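Cobalamin biosynthesis protein CobN (Mycobacterium tuberculosis, PDB 7C6O) probably serves as the large, catalytic subunit of the cobaltochelatase that inserts cobalt into the corrin ring precursor during cobalamin biosynthesis. Local coordinates at residues V469-G475 with D525-H530; V507-R511 with G559-P565; V518-H522 with Q1009-S1015; L581-L586 with R604-V608. All coordinates share one frame; numbering follows the deposited sequence.

Interaction 1 (V469-G475 with D525-H530)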
loop_
_atom_site.group_PDB
_atom_site.type_symbol
_atom_site.label_atom_id
_atom_site.label_comp_id
_atom_site.label_asym_id
_atom_site.label_seq_id
_atom_site.Cartn_x
_atom_site.Cartn_y
_atom_site.Cartn_z
ATOM N N VAL A 469 3.399 -27.268 -5.856
ATOM C CA VAL A 469 3.739 -26.710 -4.550
ATOM C C VAL A 469 2.634 -26.992 -3.539
ATOM O O VAL A 469 2.899 -27.310 -2.374
ATOM C CB VAL A 469 4.021 -25.201 -4.680
ATOM C CG1 VAL A 469 4.244 -24.577 -3.315
ATOM C CG2 VAL A 469 5.224 -24.967 -5.581
ATOM N N VAL A 470 1.374 -26.884 -3.967
ATOM C CA VAL A 470 0.259 -27.123 -3.051
ATOM C C VAL A 470 0.263 -28.572 -2.578
ATOM O O VAL A 470 0.127 -28.854 -1.382
ATOM C CB VAL A 470 -1.079 -26.746 -3.713
ATOM C CG1 VAL A 470 -2.244 -27.241 -2.870
ATOM C CG2 VAL A 470 -1.169 -25.239 -3.907
ATOM N N THR A 471 0.433 -29.517 -3.509
ATOM C CA THR A 471 0.452 -30.922 -3.114
ATOM C C THR A 471 1.717 -31.269 -2.341
ATOM O O THR A 471 1.706 -32.199 -1.526
ATOM C CB THR A 471 0.316 -31.832 -4.337
ATOM O OG1 THR A 471 1.369 -31.552 -5.266
ATOM C CG2 THR A 471 -1.033 -31.624 -5.017
ATOM N N ALA A 472 2.811 -30.542 -2.575
ATOM C CA ALA A 472 4.041 -30.809 -1.835
ATOM C C ALA A 472 3.861 -30.530 -0.349
ATOM O O ALA A 472 4.397 -31.255 0.498
ATOM C CB ALA A 472 5.190 -29.977 -2.401
ATOM N N TYR A 473 3.097 -29.493 -0.012
ATOM C CA TYR A 473 2.887 -29.124 1.381
ATOM C C TYR A 473 1.631 -29.736 1.983
ATOM O O TYR A 473 1.616 -30.043 3.181
ATOM C CB TYR A 473 2.823 -27.600 1.516
ATOM C CG TYR A 473 4.173 -26.926 1.444
ATOM C CD1 TYR A 473 4.736 -26.579 0.223
ATOM C CD2 TYR A 473 4.885 -26.633 2.603
ATOM C CE1 TYR A 473 5.971 -25.957 0.160
ATOM C CE2 TYR A 473 6.116 -26.015 2.548
ATOM C CZ TYR A 473 6.655 -25.681 1.327
ATOM O OH TYR A 473 7.882 -25.064 1.273
ATOM N N TRP A 474 0.578 -29.927 1.188
ATOM C CA TRP A 474 -0.712 -30.351 1.711
ATOM C C TRP A 474 -1.156 -31.721 1.221
ATOM O O TRP A 474 -2.264 -32.154 1.562
ATOM C CB TRP A 474 -1.783 -29.308 1.366
ATOM C CG TRP A 474 -1.464 -27.954 1.926
ATOM C CD1 TRP A 474 -0.969 -26.877 1.245
ATOM C CD2 TRP A 474 -1.598 -27.539 3.291
ATOM N NE1 TRP A 474 -0.797 -25.813 2.103
ATOM C CE2 TRP A 474 -1.176 -26.196 3.364
ATOM C CE3 TRP A 474 -2.037 -28.173 4.459
ATOM C CZ2 TRP A 474 -1.182 -25.474 4.556
ATOM C CZ3 TRP A 474 -2.041 -27.455 5.642
ATOM C CH2 TRP A 474 -1.618 -26.120 5.681
ATOM N N GLY A 475 -0.332 -32.416 0.441
ATOM C CA GLY A 475 -0.676 -33.730 -0.048
ATOM C C GLY A 475 -1.548 -33.657 -1.285
ATOM O O GLY A 475 -1.989 -32.580 -1.696
ATOM N N ASP A 525 6.915 -19.218 2.329
ATOM C CA ASP A 525 6.168 -19.386 1.086
ATOM C C ASP A 525 5.141 -20.509 1.150
ATOM O O ASP A 525 4.788 -21.075 0.105
ATOM C CB ASP A 525 7.132 -19.621 -0.080
ATOM C CG ASP A 525 8.176 -20.674 0.225
ATOM O OD1 ASP A 525 8.242 -21.142 1.382
ATOM O OD2 ASP A 525 8.935 -21.034 -0.699
ATOM N N LEU A 526 4.652 -20.846 2.342
ATOM C CA LEU A 526 3.639 -21.876 2.508
ATOM C C LEU A 526 2.444 -21.592 1.598
ATOM O O LEU A 526 1.833 -20.520 1.709
ATOM C CB LEU A 526 3.184 -21.938 3.964
ATOM C CG LEU A 526 2.078 -22.950 4.279
ATOM C CD1 LEU A 526 2.592 -24.371 4.111
ATOM C CD2 LEU A 526 1.515 -22.736 5.683
ATOM N N PRO A 527 2.098 -22.498 0.690
ATOM C CA PRO A 527 0.979 -22.245 -0.224
ATOM C C PRO A 527 -0.349 -22.400 0.491
ATOM O O PRO A 527 -0.411 -22.989 1.581
ATOM C CB PRO A 527 1.164 -23.323 -1.303
ATOM C CG PRO A 527 1.828 -24.447 -0.574
ATOM C CD PRO A 527 2.754 -23.788 0.417
ATOM N N PRO A 528 -1.437 -21.879 -0.079
ATOM C CA PRO A 528 -2.756 -22.129 0.507
ATOM C C PRO A 528 -3.087 -23.612 0.457
ATOM O O PRO A 528 -2.639 -24.341 -0.431
ATOM C CB PRO A 528 -3.703 -21.313 -0.381
ATOM C CG PRO A 528 -2.991 -21.232 -1.695
ATOM C CD PRO A 528 -1.532 -21.109 -1.333
ATOM N N SER A 529 -3.874 -24.055 1.433
ATOM C CA SER A 529 -4.277 -25.450 1.519
ATOM C C SER A 529 -5.403 -25.746 0.530
ATOM O O SER A 529 -5.986 -24.847 -0.081
ATOM C CB SER A 529 -4.731 -25.789 2.936
ATOM O OG SER A 529 -5.961 -25.143 3.232
ATOM N N HIS A 530 -5.706 -27.040 0.373
ATOM C CA HIS A 530 -6.865 -27.427 -0.425
ATOM C C HIS A 530 -8.155 -26.893 0.184
ATOM O O HIS A 530 -9.084 -26.531 -0.546
ATOM C CB HIS A 530 -6.944 -28.950 -0.560
ATOM C CG HIS A 530 -5.801 -29.558 -1.314
ATOM N ND1 HIS A 530 -5.603 -29.356 -2.664
ATOM C CD2 HIS A 530 -4.807 -30.383 -0.908
ATOM C CE1 HIS A 530 -4.532 -30.024 -3.054
ATOM N NE2 HIS A 530 -4.029 -30.654 -2.008
HETATM O O HOH W 1 8.943 -24.002 -1.168
#

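Interaction 2 (V507-R511 with G559-P565)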
loop_
_atom_site.group_PDB
_atom_site.type_symbol
_atom_site.label_atom_id
_atom_site.label_comp_id
_atom_site.label_asym_id
_atom_site.label_seq_id
_atom_site.Cartn_x
_atom_site.Cartn_y
_atom_site.Cartn_z
ATOM N N VAL A 507 -15.964 -16.876 7.564
ATOM C CA VAL A 507 -14.656 -16.528 8.094
ATOM C C VAL A 507 -13.608 -16.943 7.073
ATOM O O VAL A 507 -13.644 -18.064 6.554
ATOM C CB VAL A 507 -14.415 -17.205 9.451
ATOM C CG1 VAL A 507 -13.044 -16.836 9.976
ATOM C CG2 VAL A 507 -15.498 -16.808 10.441
ATOM N N GLN A 508 -12.695 -16.032 6.763
ATOM C CA GLN A 508 -11.640 -16.328 5.803
ATOM C C GLN A 508 -10.889 -17.583 6.237
ATOM O O GLN A 508 -10.554 -17.718 7.424
ATOM C CB GLN A 508 -10.687 -15.141 5.693
ATOM C CG GLN A 508 -9.798 -15.159 4.468
ATOM C CD GLN A 508 -9.039 -13.862 4.295
ATOM O OE1 GLN A 508 -8.477 -13.330 5.252
ATOM N NE2 GLN A 508 -9.025 -13.340 3.071
ATOM N N PRO A 509 -10.632 -18.525 5.332
ATOM C CA PRO A 509 -9.997 -19.774 5.741
ATOM C C PRO A 509 -8.616 -19.512 6.301
ATOM O O PRO A 509 -7.966 -18.507 5.955
ATOM C CB PRO A 509 -9.932 -20.583 4.437
ATOM C CG PRO A 509 -10.904 -19.938 3.521
ATOM C CD PRO A 509 -10.937 -18.499 3.894
ATOM N N PRO A 510 -8.123 -20.388 7.170
ATOM C CA PRO A 510 -6.824 -20.143 7.801
ATOM C C PRO A 510 -5.677 -20.276 6.811
ATOM O O PRO A 510 -5.715 -21.078 5.873
ATOM C CB PRO A 510 -6.749 -21.219 8.889
ATOM C CG PRO A 510 -7.628 -22.304 8.399
ATOM C CD PRO A 510 -8.741 -21.638 7.642
ATOM N N ARG A 511 -4.645 -19.462 7.043
ATOM C CA ARG A 511 -3.469 -19.462 6.181
ATOM C C ARG A 511 -2.769 -20.816 6.190
ATOM O O ARG A 511 -2.256 -21.268 5.160
ATOM C CB ARG A 511 -2.525 -18.348 6.632
ATOM C CG ARG A 511 -1.225 -18.259 5.877
ATOM C CD ARG A 511 -1.391 -17.598 4.523
ATOM N NE ARG A 511 -0.088 -17.434 3.892
ATOM C CZ ARG A 511 0.562 -18.411 3.272
ATOM N NH1 ARG A 511 0.023 -19.621 3.191
ATOM N NH2 ARG A 511 1.752 -18.181 2.735
ATOM N N GLY A 559 -7.557 -8.932 5.135
ATOM C CA GLY A 559 -7.515 -10.373 5.004
ATOM C C GLY A 559 -6.172 -10.874 4.498
ATOM O O GLY A 559 -5.215 -10.120 4.325
ATOM N N ASN A 560 -6.108 -12.186 4.251
ATOM C CA ASN A 560 -4.860 -12.819 3.850
ATOM C C ASN A 560 -4.793 -13.186 2.373
ATOM O O ASN A 560 -3.712 -13.550 1.898
ATOM C CB ASN A 560 -4.594 -14.080 4.693
ATOM C CG ASN A 560 -5.705 -15.122 4.592
ATOM O OD1 ASN A 560 -6.449 -15.181 3.612
ATOM N ND2 ASN A 560 -5.810 -15.963 5.617
ATOM N N LEU A 561 -5.902 -13.106 1.635
ATOM C CA LEU A 561 -5.881 -13.539 0.238
ATOM C C LEU A 561 -4.885 -12.724 -0.579
ATOM O O LEU A 561 -4.083 -13.283 -1.338
ATOM C CB LEU A 561 -7.281 -13.448 -0.371
ATOM C CG LEU A 561 -7.398 -13.984 -1.804
ATOM C CD1 LEU A 561 -8.706 -14.731 -2.000
ATOM C CD2 LEU A 561 -7.270 -12.866 -2.833
ATOM N N GLU A 562 -4.919 -11.397 -0.436
ATOM C CA GLU A 562 -4.005 -10.555 -1.200
ATOM C C GLU A 562 -2.567 -10.640 -0.704
ATOM O O GLU A 562 -1.701 -9.954 -1.258
ATOM C CB GLU A 562 -4.484 -9.099 -1.182
ATOM C CG GLU A 562 -4.470 -8.417 0.187
ATOM C CD GLU A 562 -5.755 -8.624 0.983
ATOM O OE1 GLU A 562 -6.416 -9.670 0.813
ATOM O OE2 GLU A 562 -6.104 -7.730 1.784
ATOM N N TRP A 563 -2.288 -11.469 0.304
ATOM C CA TRP A 563 -0.935 -11.661 0.808
ATOM C C TRP A 563 -0.429 -13.080 0.586
ATOM O O TRP A 563 0.626 -13.439 1.120
ATOM C CB TRP A 563 -0.871 -11.295 2.294
ATOM C CG TRP A 563 -1.233 -9.864 2.536
ATOM C CD1 TRP A 563 -2.465 -9.372 2.862
ATOM C CD2 TRP A 563 -0.361 -8.732 2.438
ATOM N NE1 TRP A 563 -2.409 -8.002 2.984
ATOM C CE2 TRP A 563 -1.129 -7.586 2.728
ATOM C CE3 TRP A 563 0.996 -8.575 2.136
ATOM C CZ2 TRP A 563 -0.586 -6.302 2.728
ATOM C CZ3 TRP A 563 1.534 -7.298 2.138
ATOM C CH2 TRP A 563 0.743 -6.179 2.431
ATOM N N LEU A 564 -1.149 -13.890 -0.188
ATOM C CA LEU A 564 -0.707 -15.237 -0.493
ATOM C C LEU A 564 0.520 -15.199 -1.402
ATOM O O LEU A 564 0.737 -14.226 -2.130
ATOM C CB LEU A 564 -1.829 -16.028 -1.162
ATOM C CG LEU A 564 -3.062 -16.361 -0.318
ATOM C CD1 LEU A 564 -4.081 -17.108 -1.163
ATOM C CD2 LEU A 564 -2.676 -17.173 0.910
ATOM N N PRO A 565 1.345 -16.248 -1.370
ATOM C CA PRO A 565 2.536 -16.267 -2.224
ATOM C C PRO A 565 2.179 -16.168 -3.699
ATOM O O PRO A 565 1.157 -16.688 -4.157
ATOM C CB PRO A 565 3.192 -17.614 -1.894
ATOM C CG PRO A 565 2.721 -17.926 -0.516
ATOM C CD PRO A 565 1.313 -17.395 -0.445
HETATM O O HOH W 2 -8.677 -10.746 1.868
#

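Interaction 3 (V518-H522 with Q1009-S1015)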
loop_
_atom_site.group_PDB
_atom_site.type_symbol
_atom_site.label_atom_id
_atom_site.label_comp_id
_atom_site.label_asym_id
_atom_site.label_seq_id
_atom_site.Cartn_x
_atom_site.Cartn_y
_atom_site.Cartn_z
ATOM N N VAL A 518 6.279 -26.298 11.898
ATOM C CA VAL A 518 7.557 -26.426 11.203
ATOM C C VAL A 518 7.631 -25.443 10.042
ATOM O O VAL A 518 8.712 -24.936 9.713
ATOM C CB VAL A 518 7.764 -27.882 10.734
ATOM C CG1 VAL A 518 9.091 -28.031 10.000
ATOM C CG2 VAL A 518 7.700 -28.831 11.918
ATOM N N ALA A 519 6.489 -25.138 9.419
ATOM C CA ALA A 519 6.475 -24.170 8.327
ATOM C C ALA A 519 6.832 -22.769 8.810
ATOM O O ALA A 519 7.316 -21.949 8.020
ATOM C CB ALA A 519 5.105 -24.165 7.648
ATOM N N ILE A 520 6.605 -22.470 10.091
ATOM C CA ILE A 520 6.967 -21.155 10.611
ATOM C C ILE A 520 8.479 -20.977 10.604
ATOM O O ILE A 520 8.989 -19.882 10.333
ATOM C CB ILE A 520 6.383 -20.957 12.021
ATOM C CG1 ILE A 520 4.860 -21.112 12.000
ATOM C CG2 ILE A 520 6.781 -19.595 12.574
ATOM C CD1 ILE A 520 4.225 -21.056 13.374
ATOM N N TYR A 521 9.221 -22.048 10.893
ATOM C CA TYR A 521 10.675 -21.962 10.938
ATOM C C TYR A 521 11.327 -22.064 9.565
ATOM O O TYR A 521 12.506 -21.718 9.434
ATOM C CB TYR A 521 11.250 -23.059 11.841
ATOM C CG TYR A 521 11.138 -22.776 13.325
ATOM C CD1 TYR A 521 9.965 -23.043 14.019
ATOM C CD2 TYR A 521 12.213 -22.251 14.033
ATOM C CE1 TYR A 521 9.862 -22.787 15.378
ATOM C CE2 TYR A 521 12.120 -21.991 15.393
ATOM C CZ TYR A 521 10.945 -22.264 16.059
ATOM O OH TYR A 521 10.849 -22.008 17.410
ATOM N N HIS A 522 10.605 -22.526 8.542
ATOM C CA HIS A 522 11.266 -22.873 7.285
ATOM C C HIS A 522 10.545 -22.443 6.017
ATOM O O HIS A 522 11.188 -22.420 4.962
ATOM C CB HIS A 522 11.498 -24.386 7.212
ATOM C CG HIS A 522 12.389 -24.910 8.293
ATOM N ND1 HIS A 522 13.763 -24.861 8.213
ATOM C CD2 HIS A 522 12.101 -25.490 9.482
ATOM C CE1 HIS A 522 14.285 -25.389 9.306
ATOM N NE2 HIS A 522 13.298 -25.779 10.092
ATOM N N GLN A 1009 3.235 -15.366 13.669
ATOM C CA GLN A 1009 2.914 -16.787 13.595
ATOM C C GLN A 1009 3.618 -17.567 14.698
ATOM O O GLN A 1009 3.027 -18.464 15.311
ATOM C CB GLN A 1009 3.296 -17.345 12.221
ATOM C CG GLN A 1009 2.381 -16.908 11.081
ATOM C CD GLN A 1009 2.673 -15.501 10.581
ATOM O OE1 GLN A 1009 3.619 -14.851 11.026
ATOM N NE2 GLN A 1009 1.856 -15.027 9.646
ATOM N N LEU A 1010 4.881 -17.232 14.972
ATOM C CA LEU A 1010 5.630 -17.945 16.002
ATOM C C LEU A 1010 5.016 -17.727 17.380
ATOM O O LEU A 1010 4.790 -18.683 18.131
ATOM C CB LEU A 1010 7.094 -17.500 15.988
ATOM C CG LEU A 1010 8.019 -18.268 16.932
ATOM C CD1 LEU A 1010 8.123 -19.733 16.507
ATOM C CD2 LEU A 1010 9.393 -17.619 16.992
ATOM N N ILE A 1011 4.731 -16.468 17.727
ATOM C CA ILE A 1011 4.183 -16.158 19.047
ATOM C C ILE A 1011 2.818 -16.813 19.229
ATOM O O ILE A 1011 2.494 -17.317 20.312
ATOM C CB ILE A 1011 4.124 -14.631 19.253
ATOM C CG1 ILE A 1011 5.399 -14.127 19.938
ATOM C CG2 ILE A 1011 2.905 -14.232 20.073
ATOM C CD1 ILE A 1011 6.677 -14.417 19.185
ATOM N N ASP A 1012 2.008 -16.841 18.170
ATOM C CA ASP A 1012 0.692 -17.464 18.271
ATOM C C ASP A 1012 0.790 -18.979 18.402
ATOM O O ASP A 1012 -0.033 -19.591 19.092
ATOM C CB ASP A 1012 -0.165 -17.079 17.066
ATOM C CG ASP A 1012 -0.716 -15.672 17.174
ATOM O OD1 ASP A 1012 -0.586 -15.066 18.259
ATOM O OD2 ASP A 1012 -1.278 -15.168 16.179
ATOM N N SER A 1013 1.784 -19.598 17.761
ATOM C CA SER A 1013 1.978 -21.036 17.901
ATOM C C SER A 1013 2.585 -21.408 19.244
ATOM O O SER A 1013 2.425 -22.551 19.685
ATOM C CB SER A 1013 2.883 -21.564 16.790
ATOM O OG SER A 1013 4.242 -21.280 17.083
ATOM N N ARG A 1014 3.292 -20.478 19.882
ATOM C CA ARG A 1014 3.992 -20.669 21.149
ATOM C C ARG A 1014 5.121 -21.690 21.056
ATOM O O ARG A 1014 5.690 -22.068 22.085
ATOM C CB ARG A 1014 3.023 -21.060 22.277
ATOM C CG ARG A 1014 1.818 -20.134 22.403
ATOM C CD ARG A 1014 1.050 -20.369 23.697
ATOM N NE ARG A 1014 0.351 -21.650 23.719
ATOM C CZ ARG A 1014 -0.425 -22.054 24.719
ATOM N NH1 ARG A 1014 -0.601 -21.275 25.780
ATOM N NH2 ARG A 1014 -1.028 -23.232 24.660
ATOM N N SER A 1015 5.483 -22.127 19.849
ATOM C CA SER A 1015 6.495 -23.172 19.671
ATOM C C SER A 1015 7.896 -22.567 19.548
ATOM O O SER A 1015 8.584 -22.701 18.534
ATOM C CB SER A 1015 6.156 -24.030 18.457
ATOM O OG SER A 1015 4.933 -24.721 18.644
#

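Interaction 4 (L581-L586 with R604-V608)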
loop_
_atom_site.group_PDB
_atom_site.type_symbol
_atom_site.label_atom_id
_atom_site.label_comp_id
_atom_site.label_asym_id
_atom_site.label_seq_id
_atom_site.Cartn_x
_atom_site.Cartn_y
_atom_site.Cartn_z
ATOM N N LEU A 581 -9.246 -16.348 -5.991
ATOM C CA LEU A 581 -10.270 -15.333 -6.227
ATOM C C LEU A 581 -10.879 -15.409 -7.624
ATOM O O LEU A 581 -12.079 -15.156 -7.784
ATOM C CB LEU A 581 -9.686 -13.937 -5.992
ATOM C CG LEU A 581 -10.684 -12.778 -5.962
ATOM C CD1 LEU A 581 -11.772 -13.036 -4.925
ATOM C CD2 LEU A 581 -9.966 -11.469 -5.664
ATOM N N GLY A 582 -10.081 -15.745 -8.636
ATOM C CA GLY A 582 -10.614 -15.867 -9.986
ATOM C C GLY A 582 -11.175 -14.556 -10.505
ATOM O O GLY A 582 -10.584 -13.485 -10.334
ATOM N N ASP A 583 -12.341 -14.641 -11.147
ATOM C CA ASP A 583 -13.021 -13.485 -11.719
ATOM C C ASP A 583 -13.930 -12.765 -10.728
ATOM O O ASP A 583 -14.620 -11.818 -11.123
ATOM C CB ASP A 583 -13.857 -13.905 -12.937
ATOM C CG ASP A 583 -13.012 -14.425 -14.085
ATOM O OD1 ASP A 583 -11.823 -14.056 -14.175
ATOM O OD2 ASP A 583 -13.547 -15.201 -14.906
ATOM N N LEU A 584 -13.949 -13.175 -9.465
ATOM C CA LEU A 584 -14.907 -12.623 -8.505
ATOM C C LEU A 584 -14.635 -11.151 -8.225
ATOM O O LEU A 584 -13.520 -10.804 -7.810
ATOM C CB LEU A 584 -14.857 -13.409 -7.199
ATOM C CG LEU A 584 -15.504 -14.789 -7.171
ATOM C CD1 LEU A 584 -15.101 -15.519 -5.901
ATOM C CD2 LEU A 584 -17.017 -14.666 -7.262
ATOM N N PRO A 585 -15.605 -10.260 -8.431
ATOM C CA PRO A 585 -15.426 -8.869 -7.999
ATOM C C PRO A 585 -15.228 -8.802 -6.492
ATOM O O PRO A 585 -15.886 -9.513 -5.729
ATOM C CB PRO A 585 -16.733 -8.190 -8.429
ATOM C CG PRO A 585 -17.272 -9.064 -9.529
ATOM C CD PRO A 585 -16.879 -10.461 -9.145
ATOM N N LEU A 586 -14.299 -7.949 -6.068
ATOM C CA LEU A 586 -13.951 -7.799 -4.659
ATOM C C LEU A 586 -14.131 -6.345 -4.249
ATOM O O LEU A 586 -13.477 -5.451 -4.799
ATOM C CB LEU A 586 -12.516 -8.264 -4.395
ATOM C CG LEU A 586 -11.955 -8.071 -2.982
ATOM C CD1 LEU A 586 -12.792 -8.814 -1.951
ATOM C CD2 LEU A 586 -10.493 -8.511 -2.911
ATOM N N ARG A 604 -3.066 -7.041 -6.021
ATOM C CA ARG A 604 -2.958 -8.494 -6.074
ATOM C C ARG A 604 -4.311 -9.196 -6.021
ATOM O O ARG A 604 -4.363 -10.421 -6.172
ATOM C CB ARG A 604 -2.050 -9.002 -4.944
ATOM C CG ARG A 604 -0.655 -8.377 -4.969
ATOM C CD ARG A 604 0.304 -9.007 -3.965
ATOM N NE ARG A 604 0.942 -10.227 -4.466
ATOM C CZ ARG A 604 0.792 -11.427 -3.915
ATOM N NH1 ARG A 604 0.028 -11.572 -2.840
ATOM N NH2 ARG A 604 1.414 -12.480 -4.430
ATOM N N ALA A 605 -5.408 -8.454 -5.840
ATOM C CA ALA A 605 -6.733 -9.064 -5.806
ATOM C C ALA A 605 -7.782 -8.167 -6.459
ATOM O O ALA A 605 -8.965 -8.234 -6.103
ATOM C CB ALA A 605 -7.145 -9.400 -4.369
ATOM N N HIS A 606 -7.360 -7.337 -7.422
ATOM C CA HIS A 606 -8.193 -6.391 -8.169
ATOM C C HIS A 606 -9.292 -5.743 -7.332
ATOM O O HIS A 606 -10.410 -5.542 -7.816
ATOM C CB HIS A 606 -8.811 -7.069 -9.402
ATOM C CG HIS A 606 -9.618 -8.293 -9.096
ATOM N ND1 HIS A 606 -9.102 -9.567 -9.199
ATOM C CD2 HIS A 606 -10.909 -8.441 -8.713
ATOM C CE1 HIS A 606 -10.037 -10.446 -8.883
ATOM N NE2 HIS A 606 -11.141 -9.788 -8.581
ATOM N N ALA A 607 -8.980 -5.388 -6.089
ATOM C CA ALA A 607 -10.006 -4.906 -5.178
ATOM C C ALA A 607 -10.479 -3.509 -5.561
ATOM O O ALA A 607 -9.703 -2.677 -6.039
ATOM C CB ALA A 607 -9.481 -4.894 -3.743
ATOM N N VAL A 608 -11.769 -3.263 -5.355
ATOM C CA VAL A 608 -12.333 -1.918 -5.347
ATOM C C VAL A 608 -12.480 -1.519 -3.887
ATOM O O VAL A 608 -13.361 -2.023 -3.183
ATOM C CB VAL A 608 -13.680 -1.854 -6.080
ATOM C CG1 VAL A 608 -14.295 -0.464 -5.945
ATOM C CG2 VAL A 608 -13.515 -2.224 -7.549
HETATM O O HOH W 3 -13.120 -6.097 -8.035
#

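Interaction 1 (V469-G475 with D525-H530)
Two hydrogen bonds from ring nitrogens join the last turn of the helix ending at W474 to the proline-rich connection 525-530. W474 NE1 donates to P527 O at 2.9 Å; the oxygen lies near the indole plane, but the donor approaches from above the carbonyl plane, 51° out of it. H530 NE2 donates to G475 O at 2.8 Å, so the imidazole takes up a carbonyl just past the helix end. Its ND1 is held by the hydroxyl of Y455, which fixes the ring from both nitrogens.

CH-pi contacts form the second group. S529 CA sits 3.5 Å from the centroid of the five-membered ring of W474, only 7° off the normal, while its CB covers the same face. P527 CD lies over a face of Y473, and V470 CG1 over a face of H530. With CG1 anti to the backbone N (chi1 169°), V470 sends that methyl to H530 and CG2 to P527 CB.

At the far end a water donates to both Y473 OH and D525 OD2; the hydroxyl also bonds D523, and the carboxylate pairs with K999.

The contact thus sets helix 464-474 against the link between helices 517-522 and 530-539, with F459 of helix 452-459 packing on V470 and T471 and meeting H530 edge-to-face.

Interaction 2 (V507-R511 with G559-P565)
Q508, with CG anti to the backbone N (chi1 -163°) and an extended chain beyond it, carries its amide to the backbone of N560, whose own CG stands between N and the carbonyl carbon (chi1 59°) and turns its amide back along the glutamine. The setting is the C-terminal end of two strands, 503-507 and 551-555, which flank strand 369-373 in a mixed sheet; their following loops meet here, the second making a 3-10 turn at 561-563.

The main polar link is N560 N to Q508 OE1, 2.8 Å, with the donor tilted from the carbonyl plane. The two amides slide past each other with planes 19° apart, and N560 ND2 gives a weak, long bond to P509 O at 3.4 Å. N560 OD1 is taken by the hydroxyl of Y532. Q508 NE2 donates to Y536 OH and to a water, which in turn donates to E562 OE1 at 2.7 Å, so the glutamine amide is gripped at both its oxygen and its nitrogen.

R511 makes the second half of the contact. A bend at chi2 lays its chain along L564, with CD 3.9 Å from L564 CD2, a methyl that covers one face of the guanidinium. NH1 probably bonds L526 O, in one of the two conformers of R511, while NH2 comes within 3.3 Å of P565 CD.

Interaction 3 (V518-H522 with Q1009-S1015)
The phenol ring of Y521 meets segment 1009-1015 through its edge: S1015 O lies close to the ring plane and accepts from Y521 OH at 2.6 Å. The hydroxyl approaches in the plane of that carbonyl, on a lone pair, with a C=O...O angle of 144°. L1010 CD1 comes up obliquely, 3.7 Å from Y521 CE1, while D1021, Q1024 and V1025 of helix 1019-1030 also touch the tyrosine.

I520 is the apolar half of the contact. Its CG1 is anti to the carbonyl carbon (chi1 -58°), and the extended chain carries CD1 to Q1009 O, 3.5 Å away, and to S1013 CB at 3.7 Å. The other branch, CG2, rests against the backbone of L1010 and reaches L1010 CB at 4.0 Å.

S1013 organises the chain that supplies the acceptor. Its OG donates to L1010 O and accepts from S1015 N at 3.1 Å, so the turn presenting S1015 O is held from within.

The short helical segments run nearly antiparallel, at 154° with axes 10.0 Å apart, and the polar end of the contact rests on an ST turn at the C-terminal end of helix 1007-1013, where R1014 adopts positive phi.

Interaction 4 (L581-L586 with R604-V608)
H606 points its imidazole into the turn that follows helix 576-581, and NE2 donates to L584 O at 2.7 Å with an almost straight N-H...O angle of 176°. The oxygen lies in the ring plane, though the donor stands above the carbonyl plane, 36° out of it. The acceptor's position is set by a type II' turn from L581 to L584, with G582 at positive phi and L584 N bonded to L581 O. The ring reaches inward because CG sits between the backbone N and the carbonyl carbon (chi1 56°).

Further along, V608 N donates to L586 O at 2.8 Å, again nearly straight, where parallel strands 586-591 and 608-612 begin to pair. Between these two direct bonds a water accepts from L586 N and donates to H606 O at 2.8 Å, so it supplies a partner to two buried backbone groups that do not bond each other.

A605 CB meets the CD2 methyls of L581 and L586, at 3.7 and 3.8 Å, both on the same side of it, and L586 CD2 also meets A607 CB. L352 of helix 343-361 and I321 of strand 321-331 pack against H606.

Donation by NE2 to a neutral carbonyl is consistent with a neutral imidazole, though a charged one could donate likewise; strand pairing, histidine and water give partners to L584 O, L586 O, L586 N, H606 O and V608 N.

Going from the N terminus, helix 464-474 opens the loop that interaction 1 closes at 525-530. Inside that span, 507-511 starts interaction 2, which ends at 559-565, so the two cross; 518-522 starts interaction 3, which crosses both and closes only at 1009-1015, almost 490 residues on. Interaction 4, a short 581-586 to 604-608 closure, follows interactions 1 and 2 in series and is nested inside the span of interaction 3. Interactions 1 and 2 touch through R511 and L526, interactions 2 and 4 through R604, which reaches E562 O and L564 O. Together they tie the loops of one mixed sheet to flanking helices, while interaction 3 joins this region to helix 1007-1013.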